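PDB 6MVF: beta-galactosidase/beta-glucuronidase from Faecalibacterium prausnitzii L2-6, which binds flavin mononucleotide and, as a glycoside hydrolase of family 2, probably hydrolyses beta-glycosidic bonds, such as those of glucuronides. Local coordinates for residues A[52-57]-A[136-141]; A[146-149]-A[154-157]; A[159-164]-A[301-306]; A[305-310]-A[549-554]; A[334-339]-A[359-364]. One frame throughout, in Å; residues are numbered along the deposited sequence.

In the fold
Contacts 1 and 2 belong to the N-terminal beta-sandwich sugar-binding domain, contacts 4 and 5 to the TIM barrel, and contact 3 joins the two. Their segments begin in the loop after strand 46-48. The chain then passes through strand 131-139 and the loop before strand 163-168 to the loops after barrel strands 292-300, 331-334 and 353-357, and at last strand 551-552. Centres of contacts 1 and 2 are about 10 Å apart, as are those of contacts 2 and 5; contacts 1 and 5, centres about 19 Å apart, do not touch. Contact 4 shares Lys305 and Leu306 with contact 3. Sandwich loops thus pack onto the C-terminal end of the barrel strands, where TIM-barrel enzymes carry their active sites.

Contact 1: residues A[52-57]-A[136-141]; sequences HTWNAV and IEVSNE
Trp54 lays the six-membered end of its indole against Asn140 and Val138, where strand 131-139 runs out into a loop. Its CG sits between the backbone N and the carbonyl carbon (chi1 62°), which points the indole at the strand. Asn140 meets the indole at its rim: OD1 lies in the ring plane, 3.3 Å from Trp54 CZ2, and the amide stands almost perpendicular to the ring, at 89°. Farther along, Trp54 CH2 touches Val138 CG1 at 4.1 Å, a branched apolar group suited to a buried indole. The polar ends have firm partners of their own. Trp54 NE1 donates to Leu67 O, while Asn140 receives Thr69 N on OD1 and gives ND2 to Phe155 O. Asn55 OD1 approaches Asn140 ND2 but at a poor angle, and is bonded instead to Gly157 N. An ST turn, in which Asn55 N donates to Thr53 OG1, shapes the chain beside the tryptophan. All this belongs to the beta-sandwich sugar-binding domain: Val138 pairs through its backbone with Gly71, and the Trp54 and Val138 side chains both rest on Tyr73 of the adjoining strand 70-78.

Contact 2: residues A[146-149]-A[154-157]; sequences MYPA and TFYG
Phe155 lays its ring against Pro148, and Thr154 leads into it. The threonine is itself tied down, its OG1 bonded to Gly59 O and Ala541 N, so a small hydroxyl suits this buried spot between loops. At Phe155, CG is anti to the carbonyl carbon (chi1 -51°), which sends the ring toward 146-149. One face receives the proline, whose rigid apolar ring offers C-H groups to it, in a CH-pi contact: Pro148 CG stands 4.0 Å from the Phe155 ring centroid and 19° off the ring normal, displaced toward the rim. Pro148 CB adds an apolar touch to Phe155 CZ at 3.8 Å. On the side where the proline sits, Pro148 O lies 3.6 Å from Phe155 CE2, whereas Ala149 O is at the rim, near the ring plane. Both segments sit in the long loop between strands 131-139 and 163-168 of the family 2 sugar-binding domain, a beta sandwich, and a cis peptide between Tyr147 and Pro148 probably helps this loop fold back on itself. With an alanine here in place of the phenylalanine, Pro148 would probably lose its aromatic partner and a gap would open between the two limbs of the loop. Tyr156 turns the other way, its ring carrying Thr154 CG2 over one face and its OH bonded to Asp304 OD2 in the barrel. Gly157 ends the segment, its O accepting from Thr53 OG1.

Contact 3: residues A[159-164]-A[301-306]; sequences LYRGVN and RHQDKL
Gln303 OE1 is gripped twice, by Arg161 and by a water that Arg161 also holds, where the sugar-binding beta sandwich meets the TIM barrel on the loop after strand 292-300. Arg161 NH2 donates to Gln303 OE1 over 3.1 Å, with an N-H...O angle of 158°; the oxygen offers a lone pair and lies in the guanidinium plane. The water accepts from Arg161 NE and donates to the same Gln303 OE1, closing a ring of contacts. Gln303 reaches this place by an extended chain whose CG lies between the backbone N and the carbonyl carbon (chi1 75°). A glutamine suits the spot, since its other end can donate: NE2 gives a weak bond to Tyr160 OH at 3.4 Å, with amide and ring 71° apart. That hydroxyl has a stronger partner in Gly115 O. Arg161 spends its other N-H groups on carbonyls, NH2 on Gln338 O and NH1 on Phe116 O, which helps fix its rotation. Over one guanidinium face, offset toward the rim, sits Tyr160 OH, 3.4 Å above the Arg161 plane.

Contact 4: residues A[305-310]-A[549-554]; sequences KLYKGN and KGRNNK
A turn about the CB-CG bond of Arg551 (chi2 -71°), following a CG that lies anti to the carbonyl carbon, carries the guanidinium over to Leu306 and Tyr307. Both segments belong to the TIM-barrel domain: 305-310 follows barrel strand 292-300, while Arg551 lies on strand 551-552, paired antiparallel with 538-540. In the first, a classic beta bulge sets Lys308 and Gly309 opposite Lys305, and the glycine tolerates the positive phi. Tyr307 OH lies 3.3 Å from Arg551 NH2, near the guanidinium plane, with ring and guanidinium 71° apart. Glu265 of the second subunit bridges the two, with a salt bridge to Arg551 NH2 and a hydrogen bond to Tyr307 OH; arginine and tyrosine suit a place that meets a carboxylate of another subunit. Arg551 NE is held by Met60 O. Leu306 supplies the apolar flank: its CD1 comes to 3.6 Å from Arg551 NH2 and sits 3.5 Å above one face of the Tyr307 ring, offset toward the rim.

Contact 5: residues A[334-339]-A[359-364]; sequences LAHYQH and PFISVF
His336 and Tyr337 meet Pro359 and Ile361 just beyond two neighbouring parallel strands of the TIM barrel, 331-334 and 353-357. Leading in from the first of these, Leu334 sets its CD2 over the ring of His339. Ala335 follows, and the peptide joining it to His336 is cis; the small CB of Ala335 lies over one face of the imidazole, toward its rim. The opposite face takes Ile361: its CD1 stands 3.7 Å from the centroid of the His336 ring, 13° off the normal, in a CH-pi contact. Ile361 reaches that point because CG1 is anti to the backbone N (chi1 -175°), leaving a slim methyl to lie over the middle of the ring. His336 ND1 bonds Glu357 OE2. Were an alanine to replace this histidine, Ile361 CD1 is likely to lose the aromatic face it rests on, and Glu357 this partner. Tyr337 packs its CB on Pro359 CD at 4.2 Å, while its ring stacks on Phe116 and its OH bonds His302 ND1 and Gln303 N. His339 closes the loop, NE2 donating to Ala335 O over 2.9 Å at 173°. Since Pro359 N has no hydrogen to give, His336 O lies beside it unbonded, and the two loops are joined by apolar and CH-pi packing, with the polar bonds spent within each loop or on neighbours.

Contact 1: residues A[52-57]-A[136-141]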
# COMPACT_ATOMS: atom_id res chain seq x y z
N HIS A 52 3.31 -4.77 -25.39
CA HIS A 52 2.36 -5.03 -26.46
C HIS A 52 2.92 -5.98 -27.50
O HIS A 52 4.10 -5.92 -27.87
CB HIS A 52 1.92 -3.73 -27.14
CG HIS A 52 0.96 -3.96 -28.26
ND1 HIS A 52 1.36 -4.09 -29.57
CD2 HIS A 52 -0.39 -4.14 -28.25
CE1 HIS A 52 0.30 -4.33 -30.32
NE2 HIS A 52 -0.77 -4.36 -29.55
N THR A 53 2.06 -6.86 -27.98
CA THR A 53 2.32 -7.60 -29.19
C THR A 53 1.05 -7.63 -30.01
O THR A 53 -0.05 -7.75 -29.46
CB THR A 53 2.78 -9.04 -28.93
OG1 THR A 53 2.85 -9.73 -30.18
CG2 THR A 53 1.82 -9.76 -27.97
N TRP A 54 1.19 -7.53 -31.33
CA TRP A 54 0.01 -7.69 -32.18
C TRP A 54 -0.37 -9.17 -32.37
O TRP A 54 -1.42 -9.44 -32.96
CB TRP A 54 0.23 -6.99 -33.54
CG TRP A 54 1.38 -7.52 -34.38
CD1 TRP A 54 1.39 -8.68 -35.14
CD2 TRP A 54 2.67 -6.92 -34.55
NE1 TRP A 54 2.62 -8.83 -35.75
CE2 TRP A 54 3.42 -7.77 -35.41
CE3 TRP A 54 3.27 -5.75 -34.05
CZ2 TRP A 54 4.74 -7.48 -35.79
CZ3 TRP A 54 4.57 -5.46 -34.43
CH2 TRP A 54 5.29 -6.32 -35.29
N ASN A 55 0.42 -10.12 -31.85
CA ASN A 55 0.11 -11.54 -31.96
C ASN A 55 -0.49 -12.11 -30.68
O ASN A 55 -0.53 -13.34 -30.52
CB ASN A 55 1.36 -12.35 -32.35
CG ASN A 55 1.94 -11.95 -33.70
OD1 ASN A 55 3.15 -11.69 -33.83
ND2 ASN A 55 1.08 -11.89 -34.71
N ALA A 56 -0.98 -11.26 -29.77
CA ALA A 56 -1.43 -11.73 -28.46
C ALA A 56 -2.57 -12.72 -28.57
O ALA A 56 -2.72 -13.58 -27.70
CB ALA A 56 -1.86 -10.55 -27.60
N VAL A 57 -3.40 -12.60 -29.60
CA VAL A 57 -4.50 -13.53 -29.81
C VAL A 57 -4.21 -14.49 -30.97
O VAL A 57 -4.28 -15.71 -30.79
CB VAL A 57 -5.84 -12.79 -30.01
CG1 VAL A 57 -6.97 -13.76 -30.28
CG2 VAL A 57 -6.12 -11.95 -28.78
N ILE A 136 9.20 3.65 -33.70
CA ILE A 136 9.88 2.36 -33.67
C ILE A 136 9.21 1.42 -34.67
O ILE A 136 8.08 0.96 -34.46
CB ILE A 136 9.88 1.73 -32.27
CG1 ILE A 136 10.43 2.71 -31.23
CG2 ILE A 136 10.70 0.43 -32.27
CD1 ILE A 136 10.03 2.39 -29.78
N GLU A 137 9.91 1.15 -35.77
CA GLU A 137 9.48 0.13 -36.72
C GLU A 137 9.93 -1.23 -36.22
O GLU A 137 11.11 -1.42 -35.94
CB GLU A 137 10.07 0.40 -38.11
CG GLU A 137 9.34 1.45 -38.92
CD GLU A 137 9.90 1.61 -40.33
OE1 GLU A 137 10.05 2.79 -40.77
OE2 GLU A 137 10.18 0.58 -41.00
N VAL A 138 8.99 -2.16 -36.13
CA VAL A 138 9.25 -3.51 -35.63
C VAL A 138 8.75 -4.52 -36.65
O VAL A 138 7.63 -4.41 -37.14
CB VAL A 138 8.57 -3.74 -34.27
CG1 VAL A 138 8.86 -5.14 -33.74
CG2 VAL A 138 9.00 -2.69 -33.28
N SER A 139 9.57 -5.51 -36.95
CA SER A 139 9.19 -6.56 -37.88
C SER A 139 9.46 -7.92 -37.26
O SER A 139 10.57 -8.18 -36.79
CB SER A 139 9.96 -6.44 -39.20
OG SER A 139 9.69 -7.58 -40.01
N ASN A 140 8.45 -8.80 -37.28
CA ASN A 140 8.66 -10.20 -36.90
C ASN A 140 8.69 -11.13 -38.11
O ASN A 140 8.40 -12.33 -37.98
CB ASN A 140 7.61 -10.63 -35.87
CG ASN A 140 6.21 -10.75 -36.45
OD1 ASN A 140 5.87 -10.10 -37.44
ND2 ASN A 140 5.39 -11.58 -35.82
N GLU A 141 9.05 -10.61 -39.28
CA GLU A 141 9.24 -11.41 -40.48
C GLU A 141 10.61 -12.07 -40.47
O GLU A 141 11.56 -11.55 -39.88
CB GLU A 141 9.08 -10.54 -41.73
CG GLU A 141 7.63 -10.23 -42.09
CD GLU A 141 7.47 -9.08 -43.09
OE1 GLU A 141 7.97 -7.94 -42.84
OE2 GLU A 141 6.81 -9.32 -44.13

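Contact 2: residues A[146-149]-A[154-157]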
# COMPACT_ATOMS: atom_id res chain seq x y z
N MET A 146 18.19 -14.04 -39.55
CA MET A 146 17.38 -14.03 -38.34
C MET A 146 17.35 -15.38 -37.64
O MET A 146 17.20 -16.42 -38.28
CB MET A 146 15.95 -13.61 -38.66
CG MET A 146 15.03 -13.54 -37.45
SD MET A 146 15.60 -12.33 -36.22
CE MET A 146 15.53 -10.82 -37.20
N TYR A 147 17.50 -15.35 -36.32
CA TYR A 147 17.05 -16.41 -35.42
C TYR A 147 16.14 -15.82 -34.37
O TYR A 147 16.38 -14.68 -33.93
CB TYR A 147 18.21 -17.10 -34.72
CG TYR A 147 19.14 -17.86 -35.61
CD1 TYR A 147 18.95 -19.21 -35.83
CD2 TYR A 147 20.24 -17.23 -36.19
CE1 TYR A 147 19.81 -19.92 -36.62
CE2 TYR A 147 21.11 -17.93 -36.98
CZ TYR A 147 20.89 -19.29 -37.19
OH TYR A 147 21.74 -20.04 -37.97
N PRO A 148 15.10 -16.54 -33.93
CA PRO A 148 14.65 -17.87 -34.39
C PRO A 148 13.98 -17.85 -35.76
O PRO A 148 13.46 -16.81 -36.16
CB PRO A 148 13.63 -18.29 -33.32
CG PRO A 148 13.08 -16.99 -32.79
CD PRO A 148 14.25 -16.01 -32.84
N ALA A 149 13.99 -18.98 -36.46
CA ALA A 149 13.34 -19.03 -37.76
C ALA A 149 12.48 -20.29 -37.88
O ALA A 149 11.41 -20.25 -38.49
CB ALA A 149 14.37 -18.98 -38.88
N THR A 154 5.42 -19.57 -31.11
CA THR A 154 5.07 -18.36 -31.85
C THR A 154 6.10 -17.24 -31.64
O THR A 154 6.58 -17.01 -30.53
CB THR A 154 3.68 -17.92 -31.41
OG1 THR A 154 2.77 -19.01 -31.61
CG2 THR A 154 3.20 -16.71 -32.20
N PHE A 155 6.43 -16.55 -32.73
CA PHE A 155 7.31 -15.38 -32.71
C PHE A 155 6.44 -14.14 -32.59
O PHE A 155 6.21 -13.41 -33.56
CB PHE A 155 8.16 -15.30 -33.97
CG PHE A 155 8.90 -16.55 -34.31
CD1 PHE A 155 9.14 -17.53 -33.35
CD2 PHE A 155 9.38 -16.73 -35.58
CE1 PHE A 155 9.82 -18.69 -33.68
CE2 PHE A 155 10.05 -17.88 -35.91
CZ PHE A 155 10.28 -18.86 -34.97
N TYR A 156 5.95 -13.90 -31.38
CA TYR A 156 5.10 -12.74 -31.13
C TYR A 156 5.83 -11.46 -31.51
O TYR A 156 6.94 -11.20 -31.04
CB TYR A 156 4.72 -12.70 -29.65
CG TYR A 156 4.02 -13.93 -29.12
CD1 TYR A 156 2.65 -14.13 -29.34
CD2 TYR A 156 4.72 -14.88 -28.38
CE1 TYR A 156 2.00 -15.25 -28.84
CE2 TYR A 156 4.08 -16.00 -27.87
CZ TYR A 156 2.72 -16.18 -28.10
OH TYR A 156 2.10 -17.28 -27.59
N GLY A 157 5.22 -10.65 -32.38
CA GLY A 157 5.85 -9.42 -32.83
C GLY A 157 5.54 -8.26 -31.90
O GLY A 157 4.52 -8.23 -31.23

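Contact 3: residues A[159-164]-A[301-306]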
# COMPACT_ATOMS: atom_id res chain seq x y z
N LEU A 159 6.58 -4.69 -29.28
CA LEU A 159 7.31 -4.14 -28.14
C LEU A 159 6.73 -4.75 -26.86
O LEU A 159 5.99 -4.12 -26.11
CB LEU A 159 7.20 -2.62 -28.14
CG LEU A 159 7.87 -1.85 -29.25
CD1 LEU A 159 7.53 -0.38 -29.10
CD2 LEU A 159 9.38 -2.07 -29.17
N TYR A 160 7.08 -6.01 -26.61
CA TYR A 160 6.33 -6.79 -25.63
C TYR A 160 6.88 -6.66 -24.21
O TYR A 160 6.40 -7.36 -23.30
CB TYR A 160 6.27 -8.26 -26.08
CG TYR A 160 7.60 -8.92 -26.12
CD1 TYR A 160 8.40 -8.86 -27.26
CD2 TYR A 160 8.09 -9.60 -25.01
CE1 TYR A 160 9.66 -9.48 -27.28
CE2 TYR A 160 9.32 -10.22 -25.01
CZ TYR A 160 10.10 -10.17 -26.14
OH TYR A 160 11.34 -10.79 -26.11
N ARG A 161 7.86 -5.76 -23.99
CA ARG A 161 8.42 -5.50 -22.67
C ARG A 161 8.40 -4.03 -22.27
O ARG A 161 8.73 -3.72 -21.11
CB ARG A 161 9.88 -5.99 -22.58
CG ARG A 161 10.03 -7.51 -22.61
CD ARG A 161 11.46 -7.95 -22.32
NE ARG A 161 11.53 -9.39 -22.47
CZ ARG A 161 12.61 -10.08 -22.85
NH1 ARG A 161 13.75 -9.46 -23.12
NH2 ARG A 161 12.52 -11.40 -22.98
N GLY A 162 8.05 -3.12 -23.18
CA GLY A 162 8.02 -1.70 -22.89
C GLY A 162 9.31 -1.01 -23.30
O GLY A 162 10.26 -1.63 -23.77
N VAL A 163 9.32 0.31 -23.07
CA VAL A 163 10.35 1.23 -23.57
C VAL A 163 10.60 2.29 -22.50
O VAL A 163 9.68 2.73 -21.81
CB VAL A 163 9.91 1.88 -24.91
CG1 VAL A 163 10.88 2.96 -25.35
CG2 VAL A 163 9.75 0.84 -26.02
N ASN A 164 11.86 2.72 -22.37
CA ASN A 164 12.27 3.67 -21.34
C ASN A 164 13.05 4.83 -21.93
O ASN A 164 13.78 4.67 -22.91
CB ASN A 164 13.17 3.03 -20.27
CG ASN A 164 12.42 2.13 -19.33
OD1 ASN A 164 11.35 2.48 -18.84
ND2 ASN A 164 12.99 0.95 -19.06
N ARG A 301 10.32 -23.11 -19.06
CA ARG A 301 9.27 -22.09 -18.99
C ARG A 301 9.38 -21.19 -20.20
O ARG A 301 10.43 -20.59 -20.42
CB ARG A 301 9.40 -21.28 -17.69
CG ARG A 301 8.31 -20.22 -17.45
CD ARG A 301 8.84 -18.79 -17.59
NE ARG A 301 7.78 -17.80 -17.40
CZ ARG A 301 7.93 -16.48 -17.53
NH1 ARG A 301 9.11 -15.96 -17.85
NH2 ARG A 301 6.90 -15.67 -17.31
N HIS A 302 8.30 -21.09 -20.98
CA HIS A 302 8.17 -20.11 -22.05
C HIS A 302 7.58 -18.81 -21.49
O HIS A 302 7.10 -18.76 -20.36
CB HIS A 302 7.32 -20.68 -23.18
CG HIS A 302 8.11 -21.26 -24.31
ND1 HIS A 302 9.04 -20.52 -25.01
CD2 HIS A 302 8.09 -22.49 -24.87
CE1 HIS A 302 9.58 -21.28 -25.94
NE2 HIS A 302 9.01 -22.48 -25.89
N GLN A 303 7.62 -17.72 -22.29
CA GLN A 303 7.30 -16.39 -21.77
C GLN A 303 5.92 -15.85 -22.21
O GLN A 303 5.73 -14.63 -22.33
CB GLN A 303 8.41 -15.40 -22.13
CG GLN A 303 8.44 -14.96 -23.56
CD GLN A 303 9.54 -13.94 -23.84
OE1 GLN A 303 10.12 -13.37 -22.92
NE2 GLN A 303 9.82 -13.71 -25.12
N ASP A 304 4.92 -16.71 -22.38
CA ASP A 304 3.63 -16.25 -22.86
C ASP A 304 2.54 -16.64 -21.87
O ASP A 304 2.75 -17.41 -20.94
CB ASP A 304 3.34 -16.81 -24.27
CG ASP A 304 3.30 -18.35 -24.34
OD1 ASP A 304 3.61 -19.04 -23.35
OD2 ASP A 304 2.95 -18.87 -25.42
N LYS A 305 1.34 -16.07 -22.07
CA LYS A 305 0.21 -16.32 -21.19
C LYS A 305 -1.07 -16.13 -21.99
O LYS A 305 -1.09 -15.36 -22.95
CB LYS A 305 0.23 -15.39 -19.98
CG LYS A 305 -0.53 -15.86 -18.79
CD LYS A 305 -0.23 -14.93 -17.59
CE LYS A 305 -1.07 -15.30 -16.39
NZ LYS A 305 -0.64 -14.58 -15.16
N LEU A 306 -2.14 -16.82 -21.57
CA LEU A 306 -3.39 -16.91 -22.33
C LEU A 306 -3.90 -15.57 -22.84
O LEU A 306 -4.33 -14.71 -22.06
CB LEU A 306 -4.50 -17.56 -21.50
CG LEU A 306 -5.79 -17.83 -22.29
CD1 LEU A 306 -5.56 -18.85 -23.37
CD2 LEU A 306 -6.92 -18.30 -21.39
O HOH W 1 9.26 -11.00 -21.20

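Contact 4: residues A[305-310]-A[549-554]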
# COMPACT_ATOMS: atom_id res chain seq x y z
N LYS A 305 1.34 -16.07 -22.07
CA LYS A 305 0.21 -16.32 -21.19
C LYS A 305 -1.07 -16.13 -21.99
O LYS A 305 -1.09 -15.36 -22.95
CB LYS A 305 0.23 -15.39 -19.98
CG LYS A 305 -0.53 -15.86 -18.79
CD LYS A 305 -0.23 -14.93 -17.59
CE LYS A 305 -1.07 -15.30 -16.39
NZ LYS A 305 -0.64 -14.58 -15.16
N LEU A 306 -2.14 -16.82 -21.57
CA LEU A 306 -3.39 -16.91 -22.33
C LEU A 306 -3.90 -15.57 -22.84
O LEU A 306 -4.33 -14.71 -22.06
CB LEU A 306 -4.50 -17.56 -21.50
CG LEU A 306 -5.79 -17.83 -22.29
CD1 LEU A 306 -5.56 -18.85 -23.37
CD2 LEU A 306 -6.92 -18.30 -21.39
N TYR A 307 -3.85 -15.39 -24.17
CA TYR A 307 -4.30 -14.22 -24.93
C TYR A 307 -3.60 -12.94 -24.52
O TYR A 307 -4.10 -11.84 -24.77
CB TYR A 307 -5.83 -14.06 -24.88
CG TYR A 307 -6.51 -15.31 -25.39
CD1 TYR A 307 -6.10 -15.91 -26.57
CD2 TYR A 307 -7.51 -15.93 -24.65
CE1 TYR A 307 -6.69 -17.06 -27.03
CE2 TYR A 307 -8.12 -17.07 -25.09
CZ TYR A 307 -7.70 -17.65 -26.28
OH TYR A 307 -8.31 -18.81 -26.73
N LYS A 308 -2.43 -13.04 -23.92
CA LYS A 308 -1.54 -11.89 -23.76
C LYS A 308 -0.34 -11.96 -24.68
O LYS A 308 0.49 -11.04 -24.66
CB LYS A 308 -1.02 -11.80 -22.32
CG LYS A 308 -1.95 -11.28 -21.30
CD LYS A 308 -1.24 -11.36 -19.98
CE LYS A 308 -2.06 -10.73 -18.89
NZ LYS A 308 -1.16 -10.06 -17.89
N GLY A 309 -0.21 -13.04 -25.46
CA GLY A 309 1.03 -13.28 -26.18
C GLY A 309 2.18 -13.40 -25.20
O GLY A 309 2.05 -13.99 -24.13
N ASN A 310 3.31 -12.78 -25.55
CA ASN A 310 4.45 -12.66 -24.65
C ASN A 310 4.51 -11.30 -23.94
O ASN A 310 5.56 -10.92 -23.39
CB ASN A 310 5.75 -12.92 -25.41
CG ASN A 310 5.92 -11.99 -26.60
OD1 ASN A 310 5.09 -11.11 -26.84
ND2 ASN A 310 7.01 -12.18 -27.34
N LYS A 549 -6.24 -26.59 -31.26
CA LYS A 549 -5.37 -25.89 -32.20
C LYS A 549 -4.60 -24.79 -31.47
O LYS A 549 -5.11 -24.19 -30.52
CB LYS A 549 -6.19 -25.28 -33.34
CG LYS A 549 -6.87 -26.28 -34.22
CD LYS A 549 -8.15 -25.71 -34.77
CE LYS A 549 -8.43 -26.24 -36.14
NZ LYS A 549 -7.29 -25.89 -37.02
N GLY A 550 -3.38 -24.54 -31.94
CA GLY A 550 -2.60 -23.39 -31.51
C GLY A 550 -1.69 -23.59 -30.30
O GLY A 550 -1.12 -22.60 -29.82
N ARG A 551 -1.52 -24.81 -29.81
CA ARG A 551 -0.95 -24.99 -28.49
C ARG A 551 0.01 -26.17 -28.44
O ARG A 551 -0.22 -27.20 -29.08
CB ARG A 551 -2.05 -25.22 -27.43
CG ARG A 551 -3.15 -24.18 -27.41
CD ARG A 551 -2.65 -22.87 -26.89
NE ARG A 551 -3.68 -21.85 -27.02
CZ ARG A 551 -4.75 -21.73 -26.24
NH1 ARG A 551 -4.95 -22.57 -25.23
NH2 ARG A 551 -5.62 -20.76 -26.47
N ASN A 552 1.06 -26.01 -27.65
CA ASN A 552 1.74 -27.15 -27.04
C ASN A 552 1.12 -27.38 -25.66
O ASN A 552 1.10 -26.47 -24.83
CB ASN A 552 3.24 -26.89 -26.96
CG ASN A 552 4.02 -28.11 -26.52
OD1 ASN A 552 3.83 -28.61 -25.42
ND2 ASN A 552 4.92 -28.60 -27.38
N ASN A 553 0.56 -28.57 -25.45
CA ASN A 553 -0.15 -28.88 -24.22
C ASN A 553 0.59 -29.91 -23.37
O ASN A 553 -0.01 -30.76 -22.71
CB ASN A 553 -1.57 -29.36 -24.52
CG ASN A 553 -2.50 -28.21 -24.93
OD1 ASN A 553 -2.65 -27.21 -24.22
ND2 ASN A 553 -3.12 -28.36 -26.09
N LYS A 554 1.92 -29.81 -23.36
CA LYS A 554 2.77 -30.65 -22.52
C LYS A 554 3.00 -30.03 -21.14
O LYS A 554 3.91 -30.47 -20.43
CB LYS A 554 4.12 -30.92 -23.21
CG LYS A 554 4.00 -31.56 -24.58
CD LYS A 554 5.27 -32.30 -25.00
CE LYS A 554 5.15 -32.85 -26.44
NZ LYS A 554 5.18 -31.75 -27.47

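Contact 5: residues A[334-339]-A[359-364]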
# COMPACT_ATOMS: atom_id res chain seq x y z
N LEU A 334 15.32 -21.64 -19.01
CA LEU A 334 14.60 -20.50 -19.58
C LEU A 334 14.75 -20.50 -21.10
O LEU A 334 15.41 -19.65 -21.71
CB LEU A 334 15.11 -19.21 -18.94
CG LEU A 334 14.41 -19.07 -17.59
CD1 LEU A 334 14.81 -17.80 -16.89
CD2 LEU A 334 12.88 -19.14 -17.79
N ALA A 335 14.08 -21.47 -21.72
CA ALA A 335 14.15 -21.62 -23.17
C ALA A 335 13.19 -20.63 -23.84
O ALA A 335 12.26 -20.14 -23.21
CB ALA A 335 13.83 -23.07 -23.54
N HIS A 336 13.42 -20.31 -25.12
CA HIS A 336 14.60 -20.68 -25.93
C HIS A 336 15.35 -19.41 -26.30
O HIS A 336 15.85 -19.28 -27.40
CB HIS A 336 14.24 -21.39 -27.24
CG HIS A 336 13.81 -22.82 -27.10
ND1 HIS A 336 14.66 -23.83 -26.69
CD2 HIS A 336 12.63 -23.43 -27.38
CE1 HIS A 336 14.02 -24.98 -26.69
NE2 HIS A 336 12.78 -24.77 -27.10
N TYR A 337 15.39 -18.46 -25.38
CA TYR A 337 15.80 -17.10 -25.70
C TYR A 337 16.08 -16.39 -24.38
O TYR A 337 15.94 -16.98 -23.31
CB TYR A 337 14.73 -16.39 -26.53
CG TYR A 337 13.35 -16.78 -26.06
CD1 TYR A 337 12.82 -16.25 -24.88
CD2 TYR A 337 12.60 -17.70 -26.76
CE1 TYR A 337 11.56 -16.61 -24.43
CE2 TYR A 337 11.33 -18.09 -26.32
CZ TYR A 337 10.81 -17.54 -25.15
OH TYR A 337 9.56 -17.92 -24.71
N GLN A 338 16.48 -15.13 -24.47
CA GLN A 338 16.66 -14.33 -23.27
C GLN A 338 15.29 -13.96 -22.70
O GLN A 338 14.38 -13.59 -23.44
CB GLN A 338 17.47 -13.09 -23.60
CG GLN A 338 17.56 -12.08 -22.50
CD GLN A 338 18.59 -11.02 -22.83
OE1 GLN A 338 19.55 -11.28 -23.55
NE2 GLN A 338 18.38 -9.82 -22.31
N HIS A 339 15.12 -14.13 -21.39
CA HIS A 339 13.85 -13.81 -20.77
C HIS A 339 13.86 -12.38 -20.20
O HIS A 339 14.80 -11.59 -20.40
CB HIS A 339 13.50 -14.85 -19.71
CG HIS A 339 12.84 -16.08 -20.26
ND1 HIS A 339 11.57 -16.47 -19.89
CD2 HIS A 339 13.27 -17.00 -21.15
CE1 HIS A 339 11.25 -17.58 -20.53
NE2 HIS A 339 12.26 -17.92 -21.30
N PRO A 359 18.30 -18.05 -29.04
CA PRO A 359 17.43 -18.84 -29.94
C PRO A 359 18.14 -19.37 -31.18
O PRO A 359 17.60 -19.30 -32.28
CB PRO A 359 16.33 -17.85 -30.32
CG PRO A 359 17.01 -16.53 -30.25
CD PRO A 359 18.05 -16.61 -29.16
N PHE A 360 19.35 -19.90 -31.02
CA PHE A 360 20.06 -20.63 -32.07
C PHE A 360 19.45 -22.03 -32.17
O PHE A 360 19.92 -23.00 -31.56
CB PHE A 360 21.55 -20.65 -31.73
CG PHE A 360 22.43 -21.17 -32.82
CD1 PHE A 360 21.97 -21.25 -34.13
CD2 PHE A 360 23.73 -21.60 -32.52
CE1 PHE A 360 22.79 -21.73 -35.13
CE2 PHE A 360 24.56 -22.09 -33.51
CZ PHE A 360 24.10 -22.16 -34.82
N ILE A 361 18.36 -22.14 -32.93
CA ILE A 361 17.45 -23.27 -32.79
C ILE A 361 17.18 -23.94 -34.14
O ILE A 361 16.96 -23.27 -35.15
CB ILE A 361 16.12 -22.81 -32.13
CG1 ILE A 361 15.19 -24.00 -31.87
CG2 ILE A 361 15.44 -21.75 -32.95
CD1 ILE A 361 14.30 -23.80 -30.65
N SER A 362 17.22 -25.28 -34.13
CA SER A 362 16.64 -26.17 -35.14
C SER A 362 17.44 -26.30 -36.43
O SER A 362 17.82 -27.41 -36.79
CB SER A 362 15.22 -25.73 -35.50
OG SER A 362 14.27 -26.28 -34.62
N VAL A 363 17.65 -25.19 -37.13
CA VAL A 363 18.11 -25.17 -38.52
C VAL A 363 19.23 -24.16 -38.64
O VAL A 363 19.00 -22.95 -38.52
CB VAL A 363 16.98 -24.81 -39.49
CG1 VAL A 363 17.56 -24.58 -40.88
CG2 VAL A 363 15.89 -25.89 -39.50
N PHE A 364 20.44 -24.63 -38.90
CA PHE A 364 21.56 -23.72 -39.09
C PHE A 364 21.39 -22.96 -40.39
O PHE A 364 21.08 -23.56 -41.44
CB PHE A 364 22.88 -24.49 -39.08
CG PHE A 364 24.06 -23.63 -39.37
CD1 PHE A 364 24.60 -22.82 -38.38
CD2 PHE A 364 24.63 -23.61 -40.64
CE1 PHE A 364 25.69 -22.01 -38.64
CE2 PHE A 364 25.72 -22.80 -40.90
CZ PHE A 364 26.25 -22.00 -39.90